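PDB 2D5C: shikimate 5-dehydrogenase from Thermus thermophilus, which catalyses the reversible NADPH-dependent reduction of 3-dehydroshikimate to shikimate, a step of chorismate and aromatic amino acid biosynthesis, and works as a homodimer. Local coordinates for residues V142-R147 with F159-V164; T86-E91 with R241-L246; A188-A193 with T212-E217; P17-F22 with E255-A260; G103-L108 with L135-L140. All coordinates share one frame; numbering follows the deposited sequence.

Interaction 1 of 5, residues V142-R147 with F159-V164; sequences VWVWNR and FGLRAV
Three backbone hydrogen bonds sew Val142-Trp145 to the edge strand: Arg162 N to Val142 O (3.3 Å), Val144 N to Arg162 O (2.9 Å) and Val164 N to Val144 O (3.0 Å). A CA-H...O contact from Trp143 CA to Arg162 O lies between them. Apolar packing is split between the two sheet faces. On one, Val164 CG1 sits over a face of the Trp143 indole, 4.0 Å from its CG. Arg162 CG is anti to the backbone N (chi1 178°), and the extended chain beyond it runs alongside the indole, CD 3.7 Å from Trp143 NE1; the guanidinium lies too far off for more than a weak cation-pi attraction. Were Trp143 an alanine, the Arg162 methylenes and the Val164 methyl would probably face a gap. On the other face Leu161 CD1 meets Val144 CG1 at 4.1 Å. Beyond the bridges, Val164 O touches the Trp145 indole edge at CD1. Helix 149-159 connects these parallel strands, a beta-alpha-beta unit of the Rossmann-type domain, and Asn146 and Arg147, just past the C-terminal end of strand 142-145, bind NADP(+).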
# COMPACT_ATOMS: atom_id res chain seq x y z
N VAL A 142 22.75 22.36 -5.53
CA VAL A 142 22.50 21.65 -6.78
C VAL A 142 22.37 22.56 -8.00
O VAL A 142 21.72 23.62 -7.93
CB VAL A 142 21.20 20.80 -6.66
CG1 VAL A 142 21.03 19.89 -7.87
CG2 VAL A 142 21.24 19.97 -5.39
N TRP A 143 23.00 22.16 -9.10
CA TRP A 143 22.92 22.89 -10.36
C TRP A 143 22.26 21.93 -11.33
O TRP A 143 22.41 20.71 -11.19
CB TRP A 143 24.29 23.25 -10.91
CG TRP A 143 25.09 24.16 -10.06
CD1 TRP A 143 24.65 24.93 -9.02
CD2 TRP A 143 26.49 24.42 -10.19
NE1 TRP A 143 25.69 25.65 -8.49
CE2 TRP A 143 26.83 25.36 -9.19
CE3 TRP A 143 27.48 23.95 -11.05
CZ2 TRP A 143 28.14 25.83 -9.03
CZ3 TRP A 143 28.78 24.42 -10.89
CH2 TRP A 143 29.10 25.35 -9.89
N VAL A 144 21.53 22.46 -12.31
CA VAL A 144 20.87 21.61 -13.29
C VAL A 144 21.03 22.16 -14.70
O VAL A 144 21.11 23.37 -14.92
CB VAL A 144 19.34 21.49 -12.99
CG1 VAL A 144 19.12 20.87 -11.61
CG2 VAL A 144 18.69 22.87 -13.05
N TRP A 145 21.09 21.25 -15.66
CA TRP A 145 21.22 21.62 -17.07
C TRP A 145 20.35 20.65 -17.86
O TRP A 145 20.14 19.51 -17.43
CB TRP A 145 22.67 21.51 -17.52
CG TRP A 145 22.85 21.71 -18.99
CD1 TRP A 145 23.04 22.89 -19.64
CD2 TRP A 145 22.82 20.69 -19.99
NE1 TRP A 145 23.12 22.67 -21.00
CE2 TRP A 145 22.98 21.32 -21.24
CE3 TRP A 145 22.65 19.29 -19.96
CZ2 TRP A 145 23.00 20.62 -22.45
CZ3 TRP A 145 22.67 18.59 -21.16
CH2 TRP A 145 22.84 19.26 -22.39
N ASN A 146 19.86 21.10 -19.00
CA ASN A 146 19.04 20.27 -19.88
C ASN A 146 19.25 20.78 -21.31
O ASN A 146 19.45 21.98 -21.50
CB ASN A 146 17.57 20.40 -19.50
CG ASN A 146 16.71 19.34 -20.17
OD1 ASN A 146 16.90 18.15 -19.95
ND2 ASN A 146 15.77 19.78 -20.99
N ARG A 147 19.19 19.89 -22.30
CA ARG A 147 19.39 20.34 -23.68
C ARG A 147 18.43 21.47 -24.03
O ARG A 147 18.77 22.37 -24.81
CB ARG A 147 19.23 19.18 -24.67
CG ARG A 147 17.84 18.62 -24.81
CD ARG A 147 17.85 17.40 -25.71
NE ARG A 147 16.54 16.77 -25.81
CZ ARG A 147 16.32 15.61 -26.41
NH1 ARG A 147 17.32 14.95 -26.98
NH2 ARG A 147 15.09 15.10 -26.45
N PHE A 159 12.32 23.92 -7.37
CA PHE A 159 13.04 23.36 -6.22
C PHE A 159 13.97 24.36 -5.54
O PHE A 159 14.54 24.05 -4.48
CB PHE A 159 13.90 22.15 -6.64
CG PHE A 159 13.11 20.92 -7.02
CD1 PHE A 159 11.71 20.92 -7.05
CD2 PHE A 159 13.78 19.75 -7.38
CE1 PHE A 159 11.00 19.78 -7.42
CE2 PHE A 159 13.07 18.60 -7.75
CZ PHE A 159 11.68 18.62 -7.77
N GLY A 160 14.15 25.53 -6.15
CA GLY A 160 15.03 26.52 -5.57
C GLY A 160 16.50 26.19 -5.79
O GLY A 160 17.31 26.33 -4.88
N LEU A 161 16.83 25.74 -6.99
CA LEU A 161 18.20 25.38 -7.34
C LEU A 161 18.77 26.41 -8.33
O LEU A 161 18.26 27.52 -8.42
CB LEU A 161 18.23 23.99 -7.98
CG LEU A 161 17.35 22.96 -7.26
CD1 LEU A 161 17.36 21.63 -8.00
CD2 LEU A 161 17.86 22.80 -5.84
N ARG A 162 19.80 26.02 -9.08
CA ARG A 162 20.41 26.92 -10.06
C ARG A 162 20.54 26.26 -11.43
O ARG A 162 21.12 25.18 -11.55
CB ARG A 162 21.80 27.35 -9.57
CG ARG A 162 22.54 28.26 -10.54
CD ARG A 162 23.95 28.57 -10.06
NE ARG A 162 24.62 29.50 -10.98
CZ ARG A 162 25.89 29.86 -10.89
NH1 ARG A 162 26.66 29.39 -9.91
NH2 ARG A 162 26.40 30.70 -11.78
N ALA A 163 19.98 26.90 -12.46
CA ALA A 163 20.09 26.37 -13.81
C ALA A 163 21.37 26.96 -14.38
O ALA A 163 21.60 28.16 -14.28
CB ALA A 163 18.89 26.80 -14.65
N VAL A 164 22.22 26.12 -14.96
CA VAL A 164 23.49 26.60 -15.49
C VAL A 164 23.78 26.16 -16.91
O VAL A 164 23.18 25.22 -17.42
CB VAL A 164 24.68 26.13 -14.61
CG1 VAL A 164 24.47 26.57 -13.18
CG2 VAL A 164 24.82 24.61 -14.67

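Interaction 2 of 5, residues T86-E91 with R241-L246; sequences TVLQVE and RLWTGL. With SO4 (sulfate ion), chain F.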
# COMPACT_ATOMS: atom_id res chain seq x y z
N THR A 86 7.19 3.77 -8.90
CA THR A 86 6.67 2.63 -8.15
C THR A 86 5.19 2.81 -7.83
O THR A 86 4.78 3.84 -7.28
CB THR A 86 7.44 2.45 -6.83
OG1 THR A 86 8.83 2.25 -7.11
CG2 THR A 86 6.91 1.22 -6.06
N VAL A 87 4.39 1.81 -8.19
CA VAL A 87 2.96 1.83 -7.94
C VAL A 87 2.56 0.64 -7.07
O VAL A 87 2.99 -0.49 -7.34
CB VAL A 87 2.15 1.78 -9.26
CG1 VAL A 87 0.65 1.78 -8.95
CG2 VAL A 87 2.53 2.97 -10.14
N LEU A 88 1.77 0.90 -6.03
CA LEU A 88 1.26 -0.14 -5.12
C LEU A 88 -0.23 -0.29 -5.37
O LEU A 88 -0.94 0.71 -5.47
CB LEU A 88 1.47 0.28 -3.66
CG LEU A 88 0.71 -0.50 -2.59
CD1 LEU A 88 1.17 -1.95 -2.59
CD2 LEU A 88 0.93 0.14 -1.21
N GLN A 89 -0.71 -1.53 -5.48
CA GLN A 89 -2.13 -1.78 -5.69
C GLN A 89 -2.75 -2.39 -4.43
O GLN A 89 -2.31 -3.45 -3.96
CB GLN A 89 -2.35 -2.73 -6.89
CG GLN A 89 -3.82 -3.11 -7.17
CD GLN A 89 -4.32 -4.27 -6.31
OE1 GLN A 89 -5.28 -4.12 -5.54
NE2 GLN A 89 -3.68 -5.42 -6.43
N VAL A 90 -3.75 -1.70 -3.88
CA VAL A 90 -4.47 -2.17 -2.70
C VAL A 90 -5.96 -1.93 -2.93
O VAL A 90 -6.37 -0.81 -3.25
CB VAL A 90 -4.01 -1.43 -1.41
CG1 VAL A 90 -2.62 -1.91 -1.00
CG2 VAL A 90 -4.02 0.06 -1.65
N GLU A 91 -6.76 -2.98 -2.80
CA GLU A 91 -8.21 -2.92 -3.01
C GLU A 91 -8.60 -2.31 -4.36
O GLU A 91 -9.63 -1.65 -4.48
CB GLU A 91 -8.89 -2.17 -1.86
CG GLU A 91 -9.19 -3.08 -0.67
CD GLU A 91 -9.90 -2.40 0.47
OE1 GLU A 91 -10.30 -1.22 0.33
OE2 GLU A 91 -10.08 -3.06 1.52
N ARG A 241 10.07 -3.09 -0.58
CA ARG A 241 9.65 -2.87 0.79
C ARG A 241 8.32 -2.12 0.78
O ARG A 241 7.47 -2.38 1.61
CB ARG A 241 10.69 -2.07 1.58
CG ARG A 241 10.35 -1.95 3.06
CD ARG A 241 11.43 -1.22 3.82
NE ARG A 241 11.62 0.13 3.31
CZ ARG A 241 12.61 0.95 3.69
NH1 ARG A 241 13.50 0.55 4.59
NH2 ARG A 241 12.69 2.16 3.16
N LEU A 242 8.13 -1.19 -0.16
CA LEU A 242 6.84 -0.49 -0.22
C LEU A 242 5.73 -1.51 -0.47
O LEU A 242 4.67 -1.44 0.15
CB LEU A 242 6.80 0.54 -1.35
CG LEU A 242 7.68 1.78 -1.23
CD1 LEU A 242 7.44 2.68 -2.43
CD2 LEU A 242 7.38 2.52 0.05
N TRP A 243 5.97 -2.44 -1.38
CA TRP A 243 4.97 -3.44 -1.72
C TRP A 243 4.68 -4.49 -0.64
O TRP A 243 3.54 -4.90 -0.47
CB TRP A 243 5.36 -4.21 -2.98
CG TRP A 243 5.48 -3.38 -4.21
CD1 TRP A 243 4.72 -2.29 -4.55
CD2 TRP A 243 6.41 -3.58 -5.28
NE1 TRP A 243 5.12 -1.80 -5.77
CE2 TRP A 243 6.16 -2.57 -6.24
CE3 TRP A 243 7.42 -4.51 -5.52
CZ2 TRP A 243 6.89 -2.47 -7.43
CZ3 TRP A 243 8.16 -4.41 -6.71
CH2 TRP A 243 7.89 -3.40 -7.65
N THR A 244 5.71 -4.91 0.10
CA THR A 244 5.54 -5.98 1.09
C THR A 244 5.83 -5.68 2.55
O THR A 244 5.40 -6.43 3.43
CB THR A 244 6.45 -7.16 0.75
OG1 THR A 244 7.82 -6.74 0.92
CG2 THR A 244 6.25 -7.61 -0.68
N GLY A 245 6.58 -4.61 2.81
CA GLY A 245 6.96 -4.29 4.17
C GLY A 245 8.30 -4.95 4.49
O GLY A 245 8.82 -4.83 5.59
N LEU A 246 8.86 -5.65 3.51
CA LEU A 246 10.14 -6.34 3.69
C LEU A 246 11.22 -5.74 2.79
O LEU A 246 10.96 -5.44 1.63
CB LEU A 246 9.99 -7.83 3.35
CG LEU A 246 9.05 -8.64 4.25
CD1 LEU A 246 8.84 -10.02 3.67
CD2 LEU A 246 9.62 -8.71 5.65
S SO4 F . 8.60 2.25 3.78
O1 SO4 F . 8.80 1.22 2.55
O2 SO4 F . 7.16 2.33 3.96
O3 SO4 F . 9.23 1.82 4.84
O4 SO4 F . 9.08 3.50 3.25
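Trp243 turns the pyrrole edge of its indole to strand 86-90, where NE1 donates to Val87 O at 3.0 Å. The bond is bent, 139° at the hydrogen, and it reaches the oxygen from above the carbonyl plane. Thr86 crosses the indole obliquely: its CG2, placed anti to the backbone N (chi1 of -59° for OG1), comes within 3.5 Å of Trp243 NE1. Leu88 passes the indole in the opposite direction, and its CD1 meets the ring edge at Trp243 CD1, 4.1 Å away. The strand thus touches the indole with a methyl on each of two residues and with the carbonyl between them. The preceding residue, Leu242, brings its CD1 to Thr86 CG2 at 3.9 Å. Phe4 stacks on the indole, and Leu242 also packs on Val90 of the second subunit. A sulfate ion, probably from the crystallisation liquor, accepts from Arg241 NE at 3.1 Å and from Glu91 N of that subunit. All five touching residues are buried, and Thr86 follows the shikimate-binding Asn85: here helix 229-244 packs on the mixed sheet of the substrate-binding domain, at the dimer interface.

Interaction 3 of 5, residues A188-A193 with T212-E217; sequences ASPLPA and TRFLRE. With SO4 (sulfate ion), chain C.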
# COMPACT_ATOMS: atom_id res chain seq x y z
N ALA A 188 28.83 7.96 -27.66
CA ALA A 188 28.18 9.17 -27.22
C ALA A 188 28.25 9.47 -25.74
O ALA A 188 28.13 8.58 -24.90
CB ALA A 188 26.72 9.15 -27.67
N SER A 189 28.44 10.74 -25.45
CA SER A 189 28.51 11.23 -24.07
C SER A 189 27.82 12.59 -24.04
O SER A 189 27.96 13.39 -24.97
CB SER A 189 29.97 11.37 -23.63
OG SER A 189 30.07 12.13 -22.43
N PRO A 190 27.08 12.87 -22.96
CA PRO A 190 26.36 14.14 -22.82
C PRO A 190 27.27 15.34 -22.59
O PRO A 190 26.84 16.50 -22.75
CB PRO A 190 25.44 13.89 -21.63
CG PRO A 190 26.29 12.96 -20.77
CD PRO A 190 26.84 11.99 -21.80
N LEU A 191 28.53 15.07 -22.28
CA LEU A 191 29.47 16.14 -21.98
C LEU A 191 30.81 16.02 -22.72
O LEU A 191 31.44 14.98 -22.68
CB LEU A 191 29.72 16.12 -20.46
CG LEU A 191 30.40 17.29 -19.76
CD1 LEU A 191 29.43 18.44 -19.65
CD2 LEU A 191 30.86 16.86 -18.38
N PRO A 192 31.24 17.09 -23.41
CA PRO A 192 32.52 17.06 -24.12
C PRO A 192 33.59 16.81 -23.05
O PRO A 192 33.49 17.36 -21.96
CB PRO A 192 32.64 18.48 -24.68
CG PRO A 192 31.22 18.90 -24.86
CD PRO A 192 30.55 18.38 -23.61
N ALA A 193 34.60 15.99 -23.36
CA ALA A 193 35.67 15.67 -22.40
C ALA A 193 36.29 16.88 -21.69
O ALA A 193 36.59 16.82 -20.49
CB ALA A 193 36.76 14.86 -23.11
N THR A 212 29.87 3.25 -19.63
CA THR A 212 29.54 4.20 -20.67
C THR A 212 30.72 5.09 -21.03
O THR A 212 31.71 5.14 -20.29
CB THR A 212 28.39 5.10 -20.20
OG1 THR A 212 28.79 5.77 -19.00
CG2 THR A 212 27.15 4.26 -19.89
N ARG A 213 30.61 5.79 -22.15
CA ARG A 213 31.67 6.70 -22.55
C ARG A 213 31.85 7.75 -21.44
O ARG A 213 32.96 8.03 -21.03
CB ARG A 213 31.35 7.37 -23.88
CG ARG A 213 32.49 8.24 -24.35
CD ARG A 213 32.29 8.83 -25.75
NE ARG A 213 33.39 9.76 -26.01
CZ ARG A 213 33.33 10.82 -26.80
NH1 ARG A 213 32.21 11.12 -27.45
NH2 ARG A 213 34.38 11.62 -26.90
N PHE A 214 30.73 8.30 -20.96
CA PHE A 214 30.74 9.31 -19.88
C PHE A 214 31.55 8.83 -18.66
O PHE A 214 32.39 9.56 -18.11
CB PHE A 214 29.29 9.60 -19.47
CG PHE A 214 29.14 10.49 -18.26
CD1 PHE A 214 29.16 11.88 -18.39
CD2 PHE A 214 28.91 9.95 -17.01
CE1 PHE A 214 28.93 12.71 -17.28
CE2 PHE A 214 28.69 10.77 -15.89
CZ PHE A 214 28.70 12.15 -16.03
N LEU A 215 31.28 7.61 -18.21
CA LEU A 215 31.98 7.10 -17.03
C LEU A 215 33.46 6.84 -17.31
O LEU A 215 34.30 7.08 -16.45
CB LEU A 215 31.34 5.81 -16.51
CG LEU A 215 30.03 5.99 -15.72
CD1 LEU A 215 29.48 4.62 -15.36
CD2 LEU A 215 30.28 6.82 -14.46
N ARG A 216 33.76 6.34 -18.50
CA ARG A 216 35.15 6.08 -18.85
C ARG A 216 35.90 7.41 -18.92
O ARG A 216 37.06 7.50 -18.52
CB ARG A 216 35.23 5.33 -20.18
CG ARG A 216 34.78 3.87 -20.09
CD ARG A 216 34.56 3.27 -21.49
NE ARG A 216 34.17 1.86 -21.46
CZ ARG A 216 35.03 0.84 -21.36
NH1 ARG A 216 36.33 1.08 -21.26
NH2 ARG A 216 34.59 -0.41 -21.37
N GLU A 217 35.24 8.45 -19.42
CA GLU A 217 35.88 9.76 -19.50
C GLU A 217 36.12 10.29 -18.10
O GLU A 217 37.18 10.84 -17.80
CB GLU A 217 34.98 10.75 -20.25
CG GLU A 217 34.95 10.52 -21.74
CD GLU A 217 33.91 11.40 -22.42
OE1 GLU A 217 32.80 11.50 -21.88
OE2 GLU A 217 34.21 11.98 -23.48
S SO4 C . 34.31 15.24 -27.25
O1 SO4 C . 34.93 14.89 -25.79
O2 SO4 C . 34.38 16.67 -27.36
O3 SO4 C . 34.98 14.62 -28.18
O4 SO4 C . 32.93 14.85 -27.12
O HOH W 1 28.15 8.31 -22.12
O HOH W 2 32.35 13.31 -24.55
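The loop between strands 174-177 and 201-204 folds over the first turns of helix 213-220, and Ser189 meets Glu217 there. Ser189 OG lies 2.9 Å from Glu217 OE1 and 3.2 Å from Leu191 O, two acceptors competing for its one proton. The glutamate chain, extended beyond CG, reaches back along the helix to the loop, and its OE2 also faces Arg213 NH2 at 3.4 Å, an attraction of charges with the oxygen well out of the guanidinium plane. A leucine in place of Glu217 is likely to deprive Arg213 of this counter-charge and Ser189 OG of one of its two acceptors. Thr212 N-caps the helix, its OG1 accepting from Leu215 N, in the nucleotide-binding half of the enzyme, where the Phe214 ring packs against strand 174-177. Pro190 crosses that ring at about a right angle, CG 3.9 Å from Phe214 CD1. A water accepts from Phe214 N and donates to Ala188 O, both at 2.8 Å. Sulfate, probably from the crystallisation liquor, takes a straight bond from Ala193 N (2.7 Å) and a weak one from Arg213 NH2.

Interaction 4 of 5, residues P17-F22 with E255-A260; sequences PAMHAF and EAARRA. With SO4 (sulfate ion), chain D.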
# COMPACT_ATOMS: atom_id res chain seq x y z
N PRO A 17 13.51 -7.80 -13.57
CA PRO A 17 13.02 -9.17 -13.34
C PRO A 17 14.06 -10.01 -12.59
O PRO A 17 13.72 -10.74 -11.67
CB PRO A 17 12.75 -9.67 -14.74
CG PRO A 17 12.30 -8.43 -15.46
CD PRO A 17 13.31 -7.41 -14.97
N ALA A 18 15.32 -9.89 -12.99
CA ALA A 18 16.40 -10.64 -12.35
C ALA A 18 16.62 -10.21 -10.90
O ALA A 18 16.83 -11.03 -10.01
CB ALA A 18 17.70 -10.48 -13.15
N MET A 19 16.58 -8.90 -10.65
CA MET A 19 16.78 -8.41 -9.29
C MET A 19 15.70 -8.86 -8.33
O MET A 19 15.98 -9.26 -7.21
CB MET A 19 16.80 -6.88 -9.26
CG MET A 19 18.00 -6.22 -9.89
SD MET A 19 18.05 -4.49 -9.39
CE MET A 19 16.60 -3.82 -10.23
N HIS A 20 14.45 -8.76 -8.77
CA HIS A 20 13.38 -9.10 -7.84
C HIS A 20 13.15 -10.61 -7.75
O HIS A 20 12.64 -11.13 -6.77
CB HIS A 20 12.10 -8.41 -8.30
CG HIS A 20 12.20 -6.93 -8.02
ND1 HIS A 20 12.70 -6.03 -8.90
CD2 HIS A 20 11.80 -6.25 -6.86
CE1 HIS A 20 12.61 -4.83 -8.28
NE2 HIS A 20 12.08 -4.94 -7.06
N ALA A 21 13.59 -11.39 -8.73
CA ALA A 21 13.50 -12.84 -8.62
C ALA A 21 14.39 -13.17 -7.43
O ALA A 21 14.04 -14.00 -6.59
CB ALA A 21 14.02 -13.51 -9.89
N PHE A 22 15.54 -12.50 -7.36
CA PHE A 22 16.44 -12.69 -6.23
C PHE A 22 15.74 -12.25 -4.95
O PHE A 22 15.79 -12.93 -3.93
CB PHE A 22 17.72 -11.86 -6.40
CG PHE A 22 18.47 -11.67 -5.11
CD1 PHE A 22 19.22 -12.72 -4.57
CD2 PHE A 22 18.36 -10.49 -4.38
CE1 PHE A 22 19.84 -12.59 -3.33
CE2 PHE A 22 18.97 -10.35 -3.14
CZ PHE A 22 19.71 -11.40 -2.61
N GLU A 255 24.05 -7.47 -7.42
CA GLU A 255 24.79 -8.61 -7.96
C GLU A 255 23.95 -9.36 -8.99
O GLU A 255 24.47 -9.81 -10.01
CB GLU A 255 25.18 -9.55 -6.82
CG GLU A 255 25.96 -10.78 -7.26
CD GLU A 255 27.11 -10.44 -8.19
OE1 GLU A 255 27.83 -9.45 -7.91
OE2 GLU A 255 27.30 -11.16 -9.20
N ALA A 256 22.66 -9.49 -8.72
CA ALA A 256 21.75 -10.18 -9.62
C ALA A 256 21.58 -9.45 -10.95
O ALA A 256 21.44 -10.08 -12.00
CB ALA A 256 20.38 -10.35 -8.94
N ALA A 257 21.58 -8.12 -10.91
CA ALA A 257 21.42 -7.34 -12.13
C ALA A 257 22.69 -7.41 -12.95
O ALA A 257 22.67 -7.44 -14.18
CB ALA A 257 21.09 -5.89 -11.80
N ARG A 258 23.82 -7.43 -12.24
CA ARG A 258 25.12 -7.47 -12.87
C ARG A 258 25.23 -8.76 -13.69
O ARG A 258 25.66 -8.74 -14.85
CB ARG A 258 26.21 -7.43 -11.78
CG ARG A 258 27.62 -7.18 -12.30
CD ARG A 258 28.63 -7.14 -11.16
NE ARG A 258 28.41 -6.03 -10.24
CZ ARG A 258 28.55 -4.75 -10.55
NH1 ARG A 258 28.91 -4.39 -11.78
NH2 ARG A 258 28.34 -3.81 -9.63
N ARG A 259 24.81 -9.87 -13.10
CA ARG A 259 24.86 -11.15 -13.79
C ARG A 259 23.84 -11.25 -14.91
O ARG A 259 23.99 -12.07 -15.82
CB ARG A 259 24.65 -12.28 -12.78
CG ARG A 259 25.68 -12.27 -11.66
CD ARG A 259 25.38 -13.32 -10.60
NE ARG A 259 24.03 -13.18 -10.06
CZ ARG A 259 23.59 -13.82 -8.98
NH1 ARG A 259 24.39 -14.65 -8.32
NH2 ARG A 259 22.35 -13.63 -8.56
N ALA A 260 22.82 -10.41 -14.87
CA ALA A 260 21.77 -10.42 -15.88
C ALA A 260 22.07 -9.64 -17.16
O ALA A 260 21.43 -9.87 -18.18
CB ALA A 260 20.46 -9.93 -15.27
S SO4 D . 30.29 0.24 -9.20
O1 SO4 D . 29.12 -0.71 -9.81
O2 SO4 D . 30.32 -0.06 -7.79
O3 SO4 D . 31.43 -0.01 -9.80
O4 SO4 D . 29.77 1.57 -9.39
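With chi1 at -70°, Met19 sets its CG beside its own backbone N and lays it against Ala257 CB, 3.6 Å away; a bend at chi3 turns CE away from that alanine, SD staying near it. Phe22 takes the other course, CG anti to the backbone N (chi1 162°), and it is its CB that touches Ala256 CB, at 4.0 Å. That alanine methyl points toward helix 16-26 and lies obliquely to the Phe22 ring; Ala18 O lies 3.8 Å from the same Ala256 CB. Nearer the chain end, Ala18 and Ala260 meet methyl to methyl, CB to CB at 3.5 Å. The small residues let the backbones approach closely: the axes of 17-22 and 255-260 come within 7.9 Å at an angle of 139° between their directions, and the CA atoms of Met19 and Ala256 are 5.3 Å apart. No hydrogen bond crosses, so the grip is wholly van der Waals. Away from this face, Arg258 NH2 donates to a sulfate ion, probably from the crystallisation liquor, which Thr227 N also holds. Met19 further packs on Leu232 of helix 229-244 and lies close to the shikimate-binding Gln235. This is alanine-lined helix-helix packing that joins the C-terminal helix to the first helix of the substrate-binding domain, a helix that begins at the shikimate-binding residues Ser14, Leu15 and Ser16.

Interaction 5 of 5, residues G103-L108 with L135-L140; sequences GFLEAL and LREAGL
Arg136 O accepts from Gly139 N at 2.9 Å, and Leu140 N reaches back to Leu135 O at 3.1 Å; this Schellman motif ends helix 126-137, its glycine at positive phi, and presents Leu135 and Ala138 to helix 100-110. Leu135 CD2 is the methyl that does most of the touching. It comes to the edge of the Phe104 ring, near the ring plane, at 3.6 Å from CE2, the leucine crossing the aromatic side chain obliquely. The ring is directed there by chi1 of 180°, which sets its CG opposite the backbone N. The same methyl is 4.2 Å from Leu108 CD1. Farther toward the surface Leu105 CD2 packs on Ala138 CB at 3.9 Å. Behind Leu135 stand strands 119-122 and 174-177 of the parallel sheet; Phe104 rests on Val176 and on Met231 of helix 229-244. With no hydrogen bond or salt bridge between the two segments, the contact relies on shape and burial alone; their polar bonds are made within their own turns or to other parts of the chain.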
# COMPACT_ATOMS: atom_id res chain seq x y z
N GLY A 103 16.61 6.04 -3.45
CA GLY A 103 17.53 5.00 -3.90
C GLY A 103 18.86 5.62 -4.30
O GLY A 103 19.94 5.07 -4.04
N PHE A 104 18.80 6.78 -4.94
CA PHE A 104 20.02 7.46 -5.36
C PHE A 104 20.93 7.80 -4.16
O PHE A 104 22.13 7.55 -4.19
CB PHE A 104 19.66 8.72 -6.14
CG PHE A 104 20.84 9.49 -6.61
CD1 PHE A 104 21.55 9.08 -7.73
CD2 PHE A 104 21.25 10.62 -5.93
CE1 PHE A 104 22.67 9.79 -8.16
CE2 PHE A 104 22.37 11.34 -6.35
CZ PHE A 104 23.07 10.91 -7.47
N LEU A 105 20.36 8.38 -3.11
CA LEU A 105 21.14 8.73 -1.93
C LEU A 105 21.73 7.48 -1.26
O LEU A 105 22.88 7.51 -0.81
CB LEU A 105 20.27 9.51 -0.92
CG LEU A 105 19.81 10.91 -1.36
CD1 LEU A 105 19.01 11.59 -0.23
CD2 LEU A 105 21.03 11.75 -1.70
N GLU A 106 20.96 6.40 -1.21
CA GLU A 106 21.46 5.16 -0.60
C GLU A 106 22.63 4.62 -1.43
O GLU A 106 23.64 4.18 -0.87
CB GLU A 106 20.35 4.10 -0.55
CG GLU A 106 19.10 4.49 0.24
CD GLU A 106 19.29 4.42 1.74
OE1 GLU A 106 18.26 4.30 2.45
OE2 GLU A 106 20.44 4.50 2.23
N ALA A 107 22.49 4.67 -2.75
CA ALA A 107 23.54 4.20 -3.65
C ALA A 107 24.81 5.03 -3.49
O ALA A 107 25.92 4.48 -3.48
CB ALA A 107 23.06 4.26 -5.11
N LEU A 108 24.67 6.34 -3.34
CA LEU A 108 25.83 7.21 -3.15
C LEU A 108 26.62 6.78 -1.92
O LEU A 108 27.84 6.67 -1.96
CB LEU A 108 25.43 8.68 -2.99
CG LEU A 108 25.05 9.54 -4.18
CD1 LEU A 108 25.09 11.00 -3.73
CD2 LEU A 108 26.04 9.35 -5.34
N LEU A 135 19.27 15.15 -4.03
CA LEU A 135 20.45 15.92 -3.64
C LEU A 135 20.04 17.16 -2.87
O LEU A 135 20.77 17.62 -1.99
CB LEU A 135 21.27 16.33 -4.86
CG LEU A 135 21.90 15.17 -5.62
CD1 LEU A 135 22.57 15.70 -6.87
CD2 LEU A 135 22.92 14.47 -4.72
N ARG A 136 18.87 17.71 -3.19
CA ARG A 136 18.38 18.90 -2.48
C ARG A 136 18.02 18.49 -1.05
O ARG A 136 18.32 19.20 -0.08
CB ARG A 136 17.13 19.48 -3.17
CG ARG A 136 16.65 20.80 -2.51
CD ARG A 136 15.27 21.27 -3.01
NE ARG A 136 14.18 20.41 -2.56
CZ ARG A 136 12.90 20.79 -2.53
NH1 ARG A 136 12.56 22.01 -2.92
NH2 ARG A 136 11.95 19.94 -2.11
N GLU A 137 17.38 17.34 -0.93
CA GLU A 137 16.96 16.82 0.37
C GLU A 137 18.17 16.55 1.25
O GLU A 137 18.11 16.73 2.48
CB GLU A 137 16.14 15.55 0.18
CG GLU A 137 15.69 14.88 1.47
CD GLU A 137 14.71 13.75 1.22
OE1 GLU A 137 14.83 13.09 0.16
OE2 GLU A 137 13.83 13.51 2.08
N ALA A 138 19.26 16.12 0.61
CA ALA A 138 20.50 15.83 1.33
C ALA A 138 21.23 17.10 1.74
O ALA A 138 22.29 17.05 2.39
CB ALA A 138 21.40 14.96 0.47
N GLY A 139 20.70 18.26 1.35
CA GLY A 139 21.31 19.52 1.72
C GLY A 139 22.46 20.03 0.89
O GLY A 139 23.22 20.87 1.36
N LEU A 140 22.61 19.56 -0.35
CA LEU A 140 23.71 20.04 -1.18
C LEU A 140 23.28 21.16 -2.09
O LEU A 140 22.08 21.37 -2.31
CB LEU A 140 24.27 18.94 -2.07
CG LEU A 140 24.80 17.65 -1.45
CD1 LEU A 140 25.53 16.87 -2.52
CD2 LEU A 140 25.73 17.95 -0.27

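In the fold
Interactions 1 and 3 belong to the nucleotide-binding half: interaction 1 ties an edge strand on by backbone bonds, whereas interaction 3 mixes a carboxylate, waters and sulfate with a little apolar packing. Interaction 5 joins that half to helix 100-110 by hydrocarbon alone and touches interaction 1, where Leu135 packs on Val142 and Arg136 probably bonds to Phe159 O. Interactions 2 and 4 concern the substrate-binding half; they meet where Trp243 packs on His20. Interaction 2 alone is wholly buried, beside the second subunit; the other four are partly buried, and interaction 4 is purely apolar. Centres of interactions 2 and 3 lie about 36 Å apart.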